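Local coordinates for protein trichomaglin (PDB 1SGL) that probably cleaves single-stranded RNA as an S-like ribonuclease of the RNase T2 family, at residues L45-Y49 against H105-A109. Numbering follows the deposited sequence.
Sequences LRPEY and HGTCA. With SO4 (sulfate ion), chain D; SO4 (sulfate ion), chain B.
R46 and H105 run alongside each other where strand 40-47 meets the C-terminal part of helix 97-106. CB of R46 sits over one face of the imidazole, 4.0 Å from the ring centroid, a CH-pi contact, and its CD lies over the same ring. With chi1 at 71°, CG of R46 stands between its backbone N and carbonyl carbon, and the extended chain carries the guanidinium past the histidine.

Beyond this pair, toward P47 and Y49, the packing tightens. The P47 ring is wedged against residues 108-109, its CG 4.1 Å from CB of A109 and 3.7 Å from O of C108. The C108 carbonyl O lies at the edge of the Y49 ring, near its plane, 3.1 Å from OH. C108 is joined to C58 by a disulfide.

The other side, looser and polar, holds two sulfates. NE2 of H105 donates to O2 of the chain B sulfate (2.7 Å, 157°), which H43 and Q101 also bind; NH2 of R46 holds O4 of the chain D sulfate at 3.2 Å. Replacing H105 by an alanine removes the ring, which would probably leave the chain B sulfate without this donor and CB and CD of R46 without the face they lie against. H43 and H105 meeting on one anion is consistent with the paired histidines of the RNase T2 active site, the sulfate probably marking an RNA phosphate site.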
loop_
_atom_site.group_PDB
_atom_site.type_symbol
_atom_site.label_atom_id
_atom_site.label_comp_id
_atom_site.label_asym_id
_atom_site.label_seq_id
_atom_site.Cartn_x
_atom_site.Cartn_y
_atom_site.Cartn_z
ATOM N N LEU A 45 -0.659 2.710 5.874
ATOM C CA LEU A 45 0.476 2.666 6.785
ATOM C C LEU A 45 -0.072 2.208 8.140
ATOM O O LEU A 45 -1.136 2.662 8.563
ATOM C CB LEU A 45 1.087 4.059 6.935
ATOM C CG LEU A 45 2.267 4.177 7.906
ATOM C CD1 LEU A 45 3.533 3.657 7.235
ATOM C CD2 LEU A 45 2.452 5.622 8.322
ATOM N N ARG A 46 0.637 1.320 8.825
ATOM C CA ARG A 46 0.150 0.849 10.115
ATOM C C ARG A 46 1.261 0.366 11.034
ATOM O O ARG A 46 2.339 -0.006 10.572
ATOM C CB ARG A 46 -0.855 -0.287 9.914
ATOM C CG ARG A 46 -0.238 -1.595 9.445
ATOM C CD ARG A 46 -1.294 -2.670 9.275
ATOM N NE ARG A 46 -0.726 -4.021 9.220
ATOM C CZ ARG A 46 -0.237 -4.596 8.124
ATOM N NH1 ARG A 46 -0.234 -3.949 6.963
ATOM N NH2 ARG A 46 0.233 -5.833 8.187
ATOM N N PRO A 47 1.015 0.392 12.355
ATOM C CA PRO A 47 2.006 -0.060 13.339
ATOM C C PRO A 47 2.074 -1.578 13.239
ATOM O O PRO A 47 1.045 -2.227 13.058
ATOM C CB PRO A 47 1.404 0.378 14.676
ATOM C CG PRO A 47 0.482 1.531 14.298
ATOM C CD PRO A 47 -0.134 1.034 13.019
ATOM N N GLU A 48 3.269 -2.148 13.342
ATOM C CA GLU A 48 3.405 -3.599 13.274
ATOM C C GLU A 48 3.289 -4.209 14.671
ATOM O O GLU A 48 4.177 -4.046 15.505
ATOM C CB GLU A 48 4.750 -3.972 12.643
ATOM C CG GLU A 48 5.048 -5.466 12.646
ATOM C CD GLU A 48 6.271 -5.826 11.814
ATOM O OE1 GLU A 48 7.308 -5.146 11.941
ATOM O OE2 GLU A 48 6.195 -6.797 11.035
ATOM N N TYR A 49 2.174 -4.886 14.930
ATOM C CA TYR A 49 1.944 -5.530 16.221
ATOM C C TYR A 49 2.154 -7.030 16.046
ATOM O O TYR A 49 1.659 -7.623 15.083
ATOM C CB TYR A 49 0.522 -5.250 16.719
ATOM C CG TYR A 49 0.247 -3.794 17.033
ATOM C CD1 TYR A 49 -0.559 -3.012 16.197
ATOM C CD2 TYR A 49 0.782 -3.196 18.177
ATOM C CE1 TYR A 49 -0.825 -1.672 16.497
ATOM C CE2 TYR A 49 0.526 -1.865 18.485
ATOM C CZ TYR A 49 -0.279 -1.108 17.643
ATOM O OH TYR A 49 -0.539 0.207 17.962
ATOM N N HIS A 105 -5.960 2.397 11.828
ATOM C CA HIS A 105 -4.532 2.273 12.110
ATOM C C HIS A 105 -3.793 3.545 12.510
ATOM O O HIS A 105 -2.977 3.530 13.436
ATOM C CB HIS A 105 -3.823 1.660 10.899
ATOM C CG HIS A 105 -4.419 0.369 10.436
ATOM N ND1 HIS A 105 -4.520 -0.737 11.250
ATOM C CD2 HIS A 105 -4.940 0.007 9.239
ATOM C CE1 HIS A 105 -5.078 -1.728 10.576
ATOM N NE2 HIS A 105 -5.341 -1.303 9.353
ATOM N N GLY A 106 -4.060 4.637 11.803
ATOM C CA GLY A 106 -3.382 5.885 12.100
ATOM C C GLY A 106 -3.555 6.357 13.529
ATOM O O GLY A 106 -2.647 6.949 14.109
ATOM N N THR A 107 -4.725 6.103 14.101
ATOM C CA THR A 107 -5.003 6.521 15.472
ATOM C C THR A 107 -4.123 5.751 16.456
ATOM O O THR A 107 -3.740 6.276 17.500
ATOM C CB THR A 107 -6.488 6.298 15.825
ATOM O OG1 THR A 107 -6.830 4.926 15.609
ATOM C CG2 THR A 107 -7.380 7.167 14.949
ATOM N N CYS A 108 -3.793 4.513 16.102
ATOM C CA CYS A 108 -2.955 3.664 16.937
ATOM C C CYS A 108 -1.462 3.960 16.769
ATOM O O CYS A 108 -0.620 3.296 17.381
ATOM C CB CYS A 108 -3.220 2.192 16.611
ATOM S SG CYS A 108 -4.931 1.634 16.923
ATOM N N ALA A 109 -1.138 4.950 15.939
ATOM C CA ALA A 109 0.254 5.316 15.692
ATOM C C ALA A 109 0.698 6.494 16.553
ATOM O O ALA A 109 1.865 6.894 16.524
ATOM C CB ALA A 109 0.459 5.645 14.213
HETATM S S SO4 D . 1.439 -7.956 5.385
HETATM O O1 SO4 D . 0.072 -8.511 5.333
HETATM O O2 SO4 D . 1.417 -6.536 4.972
HETATM O O3 SO4 D . 2.298 -8.731 4.466
HETATM O O4 SO4 D . 1.960 -8.055 6.764
HETATM S S SO4 B . -6.564 -3.347 6.501
HETATM O O1 SO4 B . -7.190 -4.593 6.981
HETATM O O2 SO4 B . -6.899 -2.254 7.431
HETATM O O3 SO4 B . -7.081 -3.031 5.161
HETATM O O4 SO4 B . -5.097 -3.509 6.429
#